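Local atomic coordinates of glutathione transferase lambda1 (Populus trichocarpa, PDB entry 4PQH), a protein that binds glutathione, which can be held covalently, and probably catalyses its conjugation to electrophilic compounds with release of a halide. Residues A[135-140]-A[184-189]; A[162-165]-A[171-174]. All coordinates share one frame; numbering follows the deposited sequence. Where two conformers were deposited one is given.

Contact 1: A[135-140]-A[184-189]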
ATOM      1  N   SER A 135     -18.159   5.558  -0.989  0.51 15.75           N
ATOM      2  CA  SER A 135     -19.599   5.787  -0.898  0.51 15.84           C
ATOM      3  C   SER A 135     -19.880   7.037  -0.078  0.51 15.84           C
ATOM      4  O   SER A 135     -20.758   7.827  -0.410  0.51 16.20           O
ATOM      5  CB  SER A 135     -20.291   4.583  -0.255  0.51 16.83           C
ATOM      6  OG  SER A 135     -21.685   4.800  -0.113  0.51 18.39           O
ATOM      7  N   THR A 136     -19.119   7.217   0.996  1.00 15.05           N
ATOM      8  CA  THR A 136     -19.299   8.363   1.878  1.00 15.40           C
ATOM      9  C   THR A 136     -18.891   9.659   1.188  1.00 14.85           C
ATOM     10  O   THR A 136     -19.636  10.640   1.213  1.00 14.27           O
ATOM     11  CB  THR A 136     -18.500   8.176   3.172  1.00 16.99           C
ATOM     12  OG1 THR A 136     -18.991   7.018   3.849  1.00 18.76           O
ATOM     13  CG2 THR A 136     -18.646   9.387   4.079  1.00 17.32           C
ATOM     14  N   PHE A 137     -17.725   9.658   0.553  1.00 14.44           N
ATOM     15  CA  PHE A 137     -17.245  10.841  -0.159  1.00 13.83           C
ATOM     16  C   PHE A 137     -18.213  11.259  -1.259  1.00 15.72           C
ATOM     17  O   PHE A 137     -18.392  12.446  -1.515  1.00 15.38           O
ATOM     18  CB  PHE A 137     -15.864  10.599  -0.764  1.00 12.75           C
ATOM     19  CG  PHE A 137     -14.801  10.355   0.254  1.00 16.98           C
ATOM     20  CD1 PHE A 137     -14.669  11.196   1.341  1.00 15.81           C
ATOM     21  CD2 PHE A 137     -13.946   9.278   0.130  1.00 15.28           C
ATOM     22  CE1 PHE A 137     -13.686  10.969   2.292  1.00 18.96           C
ATOM     23  CE2 PHE A 137     -12.967   9.047   1.075  1.00 16.77           C
ATOM     24  CZ  PHE A 137     -12.845   9.897   2.153  1.00 18.87           C
ATOM     25  N   LYS A 138     -18.827  10.275  -1.908  1.00 16.27           N
ATOM     26  CA  LYS A 138     -19.740  10.545  -3.021  1.00 17.98           C
ATOM     27  C   LYS A 138     -21.150  10.895  -2.556  1.00 17.26           C
ATOM     28  O   LYS A 138     -22.003  11.250  -3.368  1.00 19.80           O
ATOM     29  CB  LYS A 138     -19.778   9.346  -3.973  1.00 19.67           C
ATOM     30  CG  LYS A 138     -18.487   9.149  -4.750  1.00 23.23           C
ATOM     31  CD  LYS A 138     -18.579   8.004  -5.743  1.00 26.65           C
ATOM     32  CE  LYS A 138     -18.738   6.654  -5.065  1.00 30.01           C
ATOM     33  NZ  LYS A 138     -18.860   5.555  -6.069  1.00 33.27           N
ATOM     34  N   GLY A 139     -21.395  10.808  -1.254  1.00 17.01           N
ATOM     35  CA  GLY A 139     -22.694  11.147  -0.698  1.00 17.96           C
ATOM     36  C   GLY A 139     -23.775  10.100  -0.917  1.00 18.06           C
ATOM     37  O   GLY A 139     -24.959  10.365  -0.713  1.00 20.18           O
ATOM     38  N   GLU A 140     -23.376   8.909  -1.343  1.00 17.05           N
ATOM     39  CA  GLU A 140     -24.329   7.837  -1.611  1.00 18.98           C
ATOM     40  C   GLU A 140     -24.890   7.225  -0.336  1.00 21.96           C
ATOM     41  O   GLU A 140     -26.094   7.032  -0.201  1.00 25.04           O
ATOM     42  CB  GLU A 140     -23.672   6.734  -2.425  1.00 22.08           C
ATOM     43  CG  GLU A 140     -23.113   7.187  -3.741  1.00 25.98           C
ATOM     44  CD  GLU A 140     -22.333   6.082  -4.421  1.00 28.98           C
ATOM     45  OE1 GLU A 140     -22.241   4.973  -3.843  1.00 31.97           O
ATOM     46  OE2 GLU A 140     -21.832   6.315  -5.539  1.00 29.42           O
ATOM     47  N   PRO A 184      -7.718  12.431   6.346  1.00 11.76           N
ATOM     48  CA  PRO A 184      -7.862  13.879   6.169  1.00 11.83           C
ATOM     49  C   PRO A 184      -9.068  14.235   5.309  1.00 12.45           C
ATOM     50  O   PRO A 184      -9.663  15.295   5.516  1.00 12.96           O
ATOM     51  CB  PRO A 184      -6.554  14.281   5.466  1.00 12.65           C
ATOM     52  CG  PRO A 184      -6.067  13.038   4.813  1.00 12.93           C
ATOM     53  CD  PRO A 184      -6.470  11.930   5.737  1.00 11.97           C
ATOM     54  N   ALA A 185      -9.440  13.373   4.366  1.00 11.53           N
ATOM     55  CA  ALA A 185     -10.574  13.692   3.505  1.00 12.85           C
ATOM     56  C   ALA A 185     -11.889  13.662   4.278  1.00 11.84           C
ATOM     57  O   ALA A 185     -12.754  14.515   4.082  1.00 13.09           O
ATOM     58  CB  ALA A 185     -10.619  12.760   2.313  1.00 13.82           C
ATOM     59  N   LEU A 186     -12.045  12.702   5.177  1.00 10.77           N
ATOM     60  CA  LEU A 186     -13.243  12.663   6.003  1.00 12.11           C
ATOM     61  C   LEU A 186     -13.297  13.871   6.932  1.00 12.72           C
ATOM     62  O   LEU A 186     -14.365  14.428   7.196  1.00 13.67           O
ATOM     63  CB  LEU A 186     -13.297  11.366   6.812  1.00 13.52           C
ATOM     64  CG  LEU A 186     -13.695  10.133   5.999  1.00 13.97           C
ATOM     65  CD1 LEU A 186     -13.366   8.865   6.778  1.00 14.27           C
ATOM     66  CD2 LEU A 186     -15.182  10.190   5.621  1.00 15.15           C
ATOM     67  N   LEU A 187     -12.143  14.276   7.448  1.00 12.89           N
ATOM     68  CA  LEU A 187     -12.101  15.449   8.303  1.00 13.38           C
ATOM     69  C   LEU A 187     -12.510  16.704   7.531  1.00 13.07           C
ATOM     70  O   LEU A 187     -13.285  17.526   8.029  1.00 15.98           O
ATOM     71  CB  LEU A 187     -10.707  15.613   8.922  1.00 15.79           C
ATOM     72  CG  LEU A 187     -10.606  16.578  10.096  1.00 18.93           C
ATOM     73  CD1 LEU A 187     -11.403  16.059  11.284  1.00 20.50           C
ATOM     74  CD2 LEU A 187      -9.154  16.753  10.466  1.00 19.83           C
ATOM     75  N   GLU A 188     -11.989  16.851   6.316  1.00 14.70           N
ATOM     76  CA  GLU A 188     -12.255  18.049   5.528  1.00 15.88           C
ATOM     77  C   GLU A 188     -13.664  18.078   4.938  1.00 16.34           C
ATOM     78  O   GLU A 188     -14.386  19.071   5.069  1.00 16.61           O
ATOM     79  CB  GLU A 188     -11.223  18.201   4.407  1.00 19.71           C
ATOM     80  CG  GLU A 188     -11.525  19.375   3.476  1.00 23.46           C
ATOM     81  CD  GLU A 188     -10.580  19.466   2.291  1.00 27.81           C
ATOM     82  OE1 GLU A 188      -9.628  18.658   2.216  1.00 29.07           O
ATOM     83  OE2 GLU A 188     -10.798  20.349   1.427  1.00 30.91           O
ATOM     84  N   PHE A 189     -14.057  16.987   4.294  1.00 15.75           N
ATOM     85  CA  PHE A 189     -15.278  16.991   3.497  1.00 17.04           C
ATOM     86  C   PHE A 189     -16.512  16.608   4.298  1.00 17.76           C
ATOM     87  O   PHE A 189     -17.627  16.997   3.953  1.00 20.56           O
ATOM     88  CB  PHE A 189     -15.120  16.056   2.296  1.00 18.99           C
ATOM     89  CG  PHE A 189     -14.126  16.541   1.284  1.00 22.68           C
ATOM     90  CD1 PHE A 189     -14.460  17.552   0.407  1.00 25.19           C
ATOM     91  CD2 PHE A 189     -12.859  15.990   1.213  1.00 24.35           C
ATOM     92  CE1 PHE A 189     -13.548  18.006  -0.528  1.00 26.34           C
ATOM     93  CE2 PHE A 189     -11.943  16.442   0.284  1.00 25.75           C
ATOM     94  CZ  PHE A 189     -12.288  17.452  -0.585  1.00 26.98           C
TER
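The ring of Phe137 meets Ala185 and Leu186 obliquely: CE1 lies 3.6 Å from Ala185 CB and 3.7 Å from Leu186 CD2, and CZ is equally near Ala185 CB. At the ring's edge, in its plane, is the backbone N of Leu186. The second ring, Phe189, lies farther off; one face has Glu188 CD 3.8 Å above it, offset toward the rim, and Ala185 CA lies in plane at its edge. Phe137 has CG anti to its own carbonyl carbon (chi1 -64°), which carries the ring across to the turn at Ala185 and Leu186. Beside it, Thr136 turns only its methyl to the partner helix, CG2 standing 3.9 Å from Leu186 CD2; its hydroxyl OG1 bonds instead to Ala144 N and Ala132 O. A leucine in place of Phe137 lacks the outer ring atoms CE1 and CZ and would probably open a gap against Ala185 CB and Leu186 CD2. Gly139, with positive phi (76°), forms a Schellman motif beyond Phe137: Glu140 N bonds to Ser135 O and Gly139 N to Thr136 O. The contact thus joins the C-terminal end of helix 113-137 to the last turns of helix 170-190 in the all-helical GST domain, while Leu186 also packs on Ala144 and Phe148 of helix 144-154.

Contact 2: A[162-165]-A[171-174]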
ATOM      1  N   PRO A 162       0.329  -3.431  18.639  1.00 11.39           N
ATOM      2  CA  PRO A 162      -0.673  -2.420  18.286  1.00 10.39           C
ATOM      3  C   PRO A 162      -1.195  -2.544  16.858  1.00  9.74           C
ATOM      4  O   PRO A 162      -2.035  -1.740  16.436  1.00 11.11           O
ATOM      5  CB  PRO A 162       0.102  -1.111  18.459  1.00 11.27           C
ATOM      6  CG  PRO A 162       1.506  -1.465  18.093  1.00 12.53           C
ATOM      7  CD  PRO A 162       1.702  -2.899  18.543  1.00 11.54           C
ATOM      8  N   PHE A 163      -0.711  -3.541  16.131  1.00  9.59           N
ATOM      9  CA  PHE A 163      -1.034  -3.683  14.710  1.00  9.70           C
ATOM     10  C   PHE A 163      -2.081  -4.762  14.498  1.00  9.96           C
ATOM     11  O   PHE A 163      -2.516  -5.398  15.447  1.00 10.66           O
ATOM     12  CB  PHE A 163       0.252  -3.965  13.930  1.00  9.48           C
ATOM     13  CG  PHE A 163       1.224  -2.824  13.979  1.00 10.85           C
ATOM     14  CD1 PHE A 163       0.952  -1.632  13.328  1.00 10.94           C
ATOM     15  CD2 PHE A 163       2.397  -2.923  14.699  1.00 12.34           C
ATOM     16  CE1 PHE A 163       1.854  -0.580  13.383  1.00 12.32           C
ATOM     17  CE2 PHE A 163       3.292  -1.876  14.743  1.00 14.25           C
ATOM     18  CZ  PHE A 163       3.019  -0.705  14.099  1.00 13.32           C
ATOM     19  N   PHE A 164      -2.541  -4.936  13.262  1.00 10.57           N
ATOM     20  CA  PHE A 164      -3.643  -5.863  13.011  1.00 11.18           C
ATOM     21  C   PHE A 164      -3.395  -7.289  13.485  1.00 11.06           C
ATOM     22  O   PHE A 164      -4.295  -7.924  14.035  1.00 11.40           O
ATOM     23  CB  PHE A 164      -4.045  -5.876  11.533  1.00 11.96           C
ATOM     24  CG  PHE A 164      -4.810  -4.657  11.097  1.00 11.70           C
ATOM     25  CD1 PHE A 164      -6.113  -4.455  11.517  1.00 12.47           C
ATOM     26  CD2 PHE A 164      -4.219  -3.722  10.268  1.00 11.46           C
ATOM     27  CE1 PHE A 164      -6.820  -3.331  11.112  1.00 12.29           C
ATOM     28  CE2 PHE A 164      -4.922  -2.601   9.847  1.00 12.59           C
ATOM     29  CZ  PHE A 164      -6.223  -2.407  10.277  1.00 13.60           C
ATOM     30  N   LEU A 165      -2.174  -7.784  13.292  1.00 10.61           N
ATOM     31  CA  LEU A 165      -1.828  -9.129  13.744  1.00 10.31           C
ATOM     32  C   LEU A 165      -0.962  -9.077  14.994  1.00 11.98           C
ATOM     33  O   LEU A 165      -0.180  -9.984  15.251  1.00 13.46           O
ATOM     34  CB  LEU A 165      -1.113  -9.897  12.636  1.00 10.05           C
ATOM     35  CG  LEU A 165      -1.838  -9.868  11.288  1.00 11.62           C
ATOM     36  CD1 LEU A 165      -1.036 -10.694  10.306  1.00 12.64           C
ATOM     37  CD2 LEU A 165      -3.276 -10.374  11.407  1.00 12.94           C
ATOM     38  N   VAL A 171      -0.502  -6.699   6.579  1.00  9.90           N
ATOM     39  CA  VAL A 171      -1.877  -6.218   6.706  1.00 10.76           C
ATOM     40  C   VAL A 171      -1.893  -4.718   7.003  1.00  9.58           C
ATOM     41  O   VAL A 171      -2.694  -3.963   6.440  1.00 10.01           O
ATOM     42  CB  VAL A 171      -2.686  -6.973   7.791  1.00 11.11           C
ATOM     43  CG1 VAL A 171      -4.133  -6.475   7.814  1.00 12.53           C
ATOM     44  CG2 VAL A 171      -2.654  -8.471   7.552  1.00 12.57           C
ATOM     45  N   ASP A 172      -1.003  -4.279   7.885  1.00  9.91           N
ATOM     46  CA  ASP A 172      -0.912  -2.856   8.193  1.00  8.73           C
ATOM     47  C   ASP A 172      -0.490  -2.076   6.952  1.00  9.09           C
ATOM     48  O   ASP A 172      -1.044  -1.019   6.645  1.00 10.33           O
ATOM     49  CB  ASP A 172       0.072  -2.633   9.341  1.00  8.88           C
ATOM     50  CG  ASP A 172      -0.218  -3.538  10.496  1.00  9.78           C
ATOM     51  OD1 ASP A 172      -1.256  -3.340  11.156  1.00 10.03           O
ATOM     52  OD2 ASP A 172       0.567  -4.489  10.693  1.00 10.39           O
ATOM     53  N   ILE A 173       0.476  -2.622   6.231  1.00 10.95           N
ATOM     54  CA  ILE A 173       0.946  -2.018   4.994  1.00 10.49           C
ATOM     55  C   ILE A 173      -0.173  -1.888   3.938  1.00 11.07           C
ATOM     56  O   ILE A 173      -0.274  -0.878   3.237  1.00 11.92           O
ATOM     57  CB  ILE A 173       2.129  -2.812   4.442  1.00 10.76           C
ATOM     58  CG1 ILE A 173       3.309  -2.696   5.414  1.00 11.19           C
ATOM     59  CG2 ILE A 173       2.520  -2.312   3.067  1.00 12.97           C
ATOM     60  CD1 ILE A 173       4.486  -3.594   5.066  1.00 13.02           C
ATOM     61  N   ALA A 174      -1.023  -2.902   3.844  1.00 10.45           N
ATOM     62  CA  ALA A 174      -2.120  -2.878   2.884  1.00 11.50           C
ATOM     63  C   ALA A 174      -3.074  -1.711   3.159  1.00 11.85           C
ATOM     64  O   ALA A 174      -3.555  -1.051   2.234  1.00 12.16           O
ATOM     65  CB  ALA A 174      -2.864  -4.194   2.916  1.00 13.30           C
TER
HETATM   66  O   HOH W   1      -0.091  -6.821  11.720  1.00 11.20           O
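Asp172 reaches from the first turn of helix 170-190 to the backbone N of Phe164 and the side chain of Phe163. From CB, the torsion (chi1 -50°) sets CG anti to the residue's own carbonyl carbon, which brings the carboxylate up to Phe163 and Phe164. CG comes 3.5 Å from Phe163 CB and lies beside CD1 of the same phenylalanine. At the tip the two oxygens divide the work. OD1 takes the N-H of Phe164 on its syn lone pair, 2.9 Å from Phe164 N and nearly straight at 174°; it also accepts Trp204 NE1 from helix 199-208. The same oxygen lies near the plane of the Phe163 ring, at its edge, and 3.1 Å from Phe164 CD2, whose ring plane is only 16° from that of the carboxylate. Asp172 OD2 lies 3.3 Å from Phe163 CB and bonds to Ser169 N. This last bond is the N3-to-N-cap half of the Ser-x-x-Asp capping box, a recurrent feature of the GST C-terminal domain, while Ser169 OG caps the helix one residue early, at Val171 N. A water bridges onward, donating to Asp172 OD2 at 2.6 Å and accepting from Leu165 N at 2.8 Å, which ties a second loop amide to the same group. Three N-H groups and a water therefore satisfy a buried carboxylate, and the nearby helix start would probably favour its charged form. One residue earlier, Val171 spreads its methyls over two loop residues: CG1 rests 3.7 Å from Phe164 CD2, obliquely to the ring, and CG2 lies 3.9 Å from Leu165 CD1. Helix 113-137 also packs here: Phe164 meets Leu122, and Leu165 and Val171 both meet Ala119.

How the contacts relate
Helix 170-190 carries one half of each contact: contact 2 joins its first turns to the loop before it, and contact 1 its last turns to the end of helix 113-137. Their centres are 24 Å apart and their nearest atoms about 14 Å, so the two do not touch. In sequence, both segments of contact 2 fall between those of contact 1. Neither contains a glutathione-binding residue; the side chain of Phe137 in contact 1 stays about 13 Å from the bound glutathione. Beside contact 2, Ala174 O accepts Arg41 NE and Ile173 packs on Ile44 and Thr45, linking the core helix to helix 37-48, which starts right after the glutathione-binding Cys36.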